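Local atomic coordinates of effector protein HopAB2 (Pseudomonas syringae pv. tomato, PDB entry 3TL8), a protein that is injected into plant cells as a virulence factor that suppresses programmed cell death, but elicits immunity in tomato when the host Pto resistance protein recognises it. Residues 54-65 with 99-110. Numbering follows the deposited sequence.
Sequences LEHLRTALERHV and LLNLNVALNRML
The guanidinium of Arg-58 lies with one face over Leu-110, whose CB stands 3.8 Å above the plane of the group, over its centre. Obliquely to that plane comes the amide of Asn-107, the two flat groups turned 38° apart. Asn-107 OD1 takes two weak hydrogen bonds, from Arg-58 NE at 2.9 Å and from Arg-58 NH2 at 3.1 Å, both well bent. Arginine suits this margin because its chain, extended from CG to NE, carries the charge across to the other helix. Asn-107 ND2 bonds back to Asn-103 O (3.0 Å), which limits rotation of the amide and leaves OD1 for Arg-58. Farther along, Leu-61 is a knob in the hole formed by Leu-99, Leu-102, Asn-103 and Leu-106; its two methyls let it touch both Leu-106 (CD1) and Leu-99 (CD2). Beyond it, compact, branched Val-65 brings CG1 to Leu-100 CD2 at 3.6 Å. The helices run roughly antiparallel, at 140°, within the BAK1-binding domain, and together face another protein's chain: Val-65, Leu-100 and Asn-107 pack on it, and polar Asn-103 gives its backbone a weak ND2 hydrogen bond. Leu-106 and Met-109 also rest on Leu-44 of helix 29-49, whereas Leu-57 reaches Ile-75, and Leu-99 and Leu-102 reach Leu-79, on helix 73-81.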
loop_
_atom_site.group_PDB
_atom_site.type_symbol
_atom_site.label_atom_id
_atom_site.label_comp_id
_atom_site.label_asym_id
_atom_site.label_seq_id
_atom_site.Cartn_x
_atom_site.Cartn_y
_atom_site.Cartn_z
ATOM N N LEU B 54 13.277 -19.047 -19.479
ATOM C CA LEU B 54 12.032 -18.426 -19.022
ATOM C C LEU B 54 11.414 -19.050 -17.765
ATOM O O LEU B 54 11.048 -18.326 -16.840
ATOM C CB LEU B 54 11.011 -18.354 -20.163
ATOM C CG LEU B 54 11.438 -17.441 -21.315
ATOM C CD1 LEU B 54 10.245 -17.048 -22.159
ATOM C CD2 LEU B 54 12.140 -16.198 -20.787
ATOM N N GLU B 55 11.285 -20.373 -17.730
ATOM C CA GLU B 55 10.858 -21.043 -16.504
ATOM C C GLU B 55 11.895 -20.760 -15.424
ATOM O O GLU B 55 11.623 -20.863 -14.225
ATOM C CB GLU B 55 10.691 -22.549 -16.721
ATOM C CG GLU B 55 9.358 -22.962 -17.357
ATOM C CD GLU B 55 8.200 -22.975 -16.364
ATOM O OE1 GLU B 55 8.419 -22.633 -15.180
ATOM O OE2 GLU B 55 7.071 -23.334 -16.769
ATOM N N HIS B 56 13.092 -20.405 -15.880
ATOM C CA HIS B 56 14.163 -19.919 -15.024
ATOM C C HIS B 56 13.746 -18.570 -14.491
ATOM O O HIS B 56 13.829 -18.300 -13.300
ATOM C CB HIS B 56 15.405 -19.698 -15.879
ATOM C CG HIS B 56 16.677 -20.169 -15.255
ATOM N ND1 HIS B 56 16.864 -21.468 -14.836
ATOM C CD2 HIS B 56 17.841 -19.522 -15.012
ATOM C CE1 HIS B 56 18.083 -21.597 -14.344
ATOM N NE2 HIS B 56 18.697 -20.431 -14.440
ATOM N N LEU B 57 13.297 -17.733 -15.419
ATOM C CA LEU B 57 13.073 -16.313 -15.187
ATOM C C LEU B 57 11.927 -16.023 -14.222
ATOM O O LEU B 57 12.023 -15.118 -13.392
ATOM C CB LEU B 57 12.844 -15.595 -16.519
ATOM C CG LEU B 57 12.582 -14.093 -16.423
ATOM C CD1 LEU B 57 13.373 -13.492 -15.286
ATOM C CD2 LEU B 57 12.893 -13.385 -17.733
ATOM N N ARG B 58 10.847 -16.788 -14.336
ATOM C CA ARG B 58 9.732 -16.672 -13.407
ATOM C C ARG B 58 10.280 -16.418 -12.008
ATOM O O ARG B 58 9.832 -15.512 -11.306
ATOM C CB ARG B 58 8.929 -17.974 -13.402
ATOM C CG ARG B 58 7.474 -17.849 -13.806
ATOM C CD ARG B 58 6.837 -19.227 -13.839
ATOM N NE ARG B 58 5.407 -19.173 -14.115
ATOM C CZ ARG B 58 4.629 -20.248 -14.211
ATOM N NH1 ARG B 58 5.153 -21.457 -14.055
ATOM N NH2 ARG B 58 3.330 -20.116 -14.461
ATOM N N THR B 59 11.278 -17.211 -11.629
ATOM C CA THR B 59 11.812 -17.207 -10.271
ATOM C C THR B 59 12.456 -15.883 -9.864
ATOM O O THR B 59 12.184 -15.366 -8.784
ATOM C CB THR B 59 12.825 -18.350 -10.069
ATOM O OG1 THR B 59 12.297 -19.562 -10.620
ATOM C CG2 THR B 59 13.119 -18.551 -8.584
ATOM N N ALA B 60 13.310 -15.337 -10.721
ATOM C CA ALA B 60 13.990 -14.088 -10.394
ATOM C C ALA B 60 12.979 -12.953 -10.265
ATOM O O ALA B 60 13.127 -12.065 -9.420
ATOM C CB ALA B 60 15.035 -13.754 -11.439
ATOM N N LEU B 61 11.956 -12.994 -11.113
ATOM C CA LEU B 61 10.904 -11.989 -11.112
ATOM C C LEU B 61 9.953 -12.139 -9.931
ATOM O O LEU B 61 9.521 -11.150 -9.348
ATOM C CB LEU B 61 10.114 -12.050 -12.416
ATOM C CG LEU B 61 10.548 -11.029 -13.455
ATOM C CD1 LEU B 61 9.565 -11.016 -14.609
ATOM C CD2 LEU B 61 10.634 -9.666 -12.803
ATOM N N GLU B 62 9.618 -13.379 -9.594
ATOM C CA GLU B 62 8.727 -13.636 -8.479
ATOM C C GLU B 62 9.405 -13.223 -7.179
ATOM O O GLU B 62 8.833 -12.504 -6.365
ATOM C CB GLU B 62 8.331 -15.111 -8.426
ATOM C CG GLU B 62 7.336 -15.425 -7.319
ATOM C CD GLU B 62 7.070 -16.911 -7.160
ATOM O OE1 GLU B 62 7.760 -17.720 -7.823
ATOM O OE2 GLU B 62 6.169 -17.265 -6.367
ATOM N N ARG B 63 10.636 -13.673 -6.992
ATOM C CA ARG B 63 11.360 -13.371 -5.772
ATOM C C ARG B 63 11.698 -11.894 -5.649
ATOM O O ARG B 63 11.879 -11.388 -4.543
ATOM C CB ARG B 63 12.612 -14.231 -5.677
ATOM C CG ARG B 63 12.283 -15.697 -5.522
ATOM C CD ARG B 63 13.525 -16.550 -5.359
ATOM N NE ARG B 63 13.169 -17.909 -4.966
ATOM C CZ ARG B 63 14.031 -18.917 -4.892
ATOM N NH1 ARG B 63 15.309 -18.721 -5.191
ATOM N NH2 ARG B 63 13.613 -20.121 -4.524
ATOM N N HIS B 64 11.777 -11.195 -6.777
ATOM C CA HIS B 64 12.069 -9.766 -6.743
ATOM C C HIS B 64 10.835 -8.960 -6.353
ATOM O O HIS B 64 10.901 -8.070 -5.506
ATOM C CB HIS B 64 12.614 -9.270 -8.086
ATOM C CG HIS B 64 12.968 -7.813 -8.089
ATOM N ND1 HIS B 64 14.004 -7.298 -7.340
ATOM C CD2 HIS B 64 12.414 -6.760 -8.736
ATOM C CE1 HIS B 64 14.076 -5.992 -7.529
ATOM N NE2 HIS B 64 13.122 -5.640 -8.372
ATOM N N VAL B 65 9.712 -9.289 -6.980
ATOM C CA VAL B 65 8.475 -8.547 -6.799
ATOM C C VAL B 65 7.816 -8.765 -5.434
ATOM O O VAL B 65 7.207 -7.850 -4.884
ATOM C CB VAL B 65 7.474 -8.861 -7.924
ATOM C CG1 VAL B 65 6.111 -8.370 -7.550
ATOM C CG2 VAL B 65 7.926 -8.223 -9.232
ATOM N N LEU B 99 8.488 -4.223 -14.879
ATOM C CA LEU B 99 8.679 -5.519 -14.230
ATOM C C LEU B 99 7.369 -6.223 -13.812
ATOM O O LEU B 99 7.253 -7.442 -13.979
ATOM C CB LEU B 99 9.627 -5.391 -13.037
ATOM C CG LEU B 99 11.122 -5.336 -13.383
ATOM C CD1 LEU B 99 11.992 -4.946 -12.184
ATOM C CD2 LEU B 99 11.558 -6.671 -13.953
ATOM N N LEU B 100 6.396 -5.479 -13.268
ATOM C CA LEU B 100 5.137 -6.098 -12.863
ATOM C C LEU B 100 4.364 -6.562 -14.088
ATOM O O LEU B 100 3.839 -7.670 -14.119
ATOM C CB LEU B 100 4.282 -5.155 -12.023
ATOM C CG LEU B 100 4.859 -4.749 -10.671
ATOM C CD1 LEU B 100 4.194 -3.490 -10.179
ATOM C CD2 LEU B 100 4.739 -5.853 -9.648
ATOM N N ASN B 101 4.296 -5.706 -15.097
ATOM C CA ASN B 101 3.642 -6.064 -16.347
ATOM C C ASN B 101 4.246 -7.317 -16.967
ATOM O O ASN B 101 3.524 -8.178 -17.456
ATOM C CB ASN B 101 3.710 -4.903 -17.346
ATOM C CG ASN B 101 2.832 -3.726 -16.936
ATOM O OD1 ASN B 101 1.806 -3.899 -16.270
ATOM N ND2 ASN B 101 3.231 -2.525 -17.335
ATOM N N LEU B 102 5.573 -7.407 -16.942
ATOM C CA LEU B 102 6.294 -8.545 -17.499
ATOM C C LEU B 102 6.020 -9.835 -16.747
ATOM O O LEU B 102 5.834 -10.887 -17.345
ATOM C CB LEU B 102 7.799 -8.289 -17.484
ATOM C CG LEU B 102 8.595 -9.431 -18.114
ATOM C CD1 LEU B 102 8.181 -9.606 -19.571
ATOM C CD2 LEU B 102 10.082 -9.188 -17.988
ATOM N N ASN B 103 6.009 -9.750 -15.427
ATOM C CA ASN B 103 5.769 -10.913 -14.595
ATOM C C ASN B 103 4.418 -11.541 -14.925
ATOM O O ASN B 103 4.267 -12.762 -14.936
ATOM C CB ASN B 103 5.846 -10.495 -13.132
ATOM C CG ASN B 103 5.750 -11.659 -12.186
ATOM O OD1 ASN B 103 6.599 -12.560 -12.190
ATOM N ND2 ASN B 103 4.725 -11.643 -11.343
ATOM N N VAL B 104 3.438 -10.697 -15.219
ATOM C CA VAL B 104 2.110 -11.169 -15.600
ATOM C C VAL B 104 2.135 -11.850 -16.963
ATOM O O VAL B 104 1.466 -12.860 -17.173
ATOM C CB VAL B 104 1.078 -10.021 -15.640
ATOM C CG1 VAL B 104 -0.171 -10.468 -16.357
ATOM C CG2 VAL B 104 0.746 -9.561 -14.231
ATOM N N ALA B 105 2.908 -11.276 -17.880
ATOM C CA ALA B 105 3.029 -11.793 -19.241
ATOM C C ALA B 105 3.716 -13.155 -19.261
ATOM O O ALA B 105 3.407 -13.995 -20.092
ATOM C CB ALA B 105 3.785 -10.801 -20.125
ATOM N N LEU B 106 4.643 -13.356 -18.332
ATOM C CA LEU B 106 5.303 -14.635 -18.160
ATOM C C LEU B 106 4.328 -15.727 -17.755
ATOM O O LEU B 106 4.228 -16.754 -18.422
ATOM C CB LEU B 106 6.404 -14.534 -17.100
ATOM C CG LEU B 106 7.747 -13.903 -17.466
ATOM C CD1 LEU B 106 8.693 -13.996 -16.279
ATOM C CD2 LEU B 106 8.345 -14.599 -18.673
ATOM N N ASN B 107 3.622 -15.507 -16.653
ATOM C CA ASN B 107 2.710 -16.513 -16.113
ATOM C C ASN B 107 1.599 -16.890 -17.076
ATOM O O ASN B 107 1.085 -18.004 -17.032
ATOM C CB ASN B 107 2.115 -16.067 -14.773
ATOM C CG ASN B 107 3.092 -16.211 -13.624
ATOM O OD1 ASN B 107 3.341 -17.313 -13.142
ATOM N ND2 ASN B 107 3.647 -15.094 -13.175
ATOM N N ARG B 108 1.222 -15.960 -17.942
ATOM C CA ARG B 108 0.243 -16.266 -18.970
ATOM C C ARG B 108 0.832 -17.306 -19.912
ATOM O O ARG B 108 0.173 -18.276 -20.280
ATOM C CB ARG B 108 -0.158 -15.008 -19.742
ATOM C CG ARG B 108 -1.217 -14.149 -19.044
ATOM C CD ARG B 108 -1.741 -13.050 -19.964
ATOM N NE ARG B 108 -2.130 -13.578 -21.273
ATOM C CZ ARG B 108 -1.345 -13.579 -22.347
ATOM N NH1 ARG B 108 -0.119 -13.068 -22.284
ATOM N NH2 ARG B 108 -1.783 -14.086 -23.493
ATOM N N MET B 109 2.092 -17.109 -20.279
ATOM C CA MET B 109 2.748 -17.983 -21.239
ATOM C C MET B 109 3.087 -19.367 -20.673
ATOM O O MET B 109 3.195 -20.332 -21.427
ATOM C CB MET B 109 4.007 -17.316 -21.794
ATOM C CG MET B 109 4.541 -17.978 -23.045
ATOM S SD MET B 109 5.889 -17.046 -23.784
ATOM C CE MET B 109 7.043 -17.016 -22.419
ATOM N N LEU B 110 3.243 -19.468 -19.354
ATOM C CA LEU B 110 3.637 -20.730 -18.728
ATOM C C LEU B 110 2.615 -21.250 -17.714
ATOM O O LEU B 110 2.988 -21.840 -16.702
ATOM C CB LEU B 110 4.996 -20.577 -18.042
ATOM C CG LEU B 110 6.083 -19.816 -18.802
ATOM C CD1 LEU B 110 7.236 -19.451 -17.880
ATOM C CD2 LEU B 110 6.571 -20.620 -19.992
#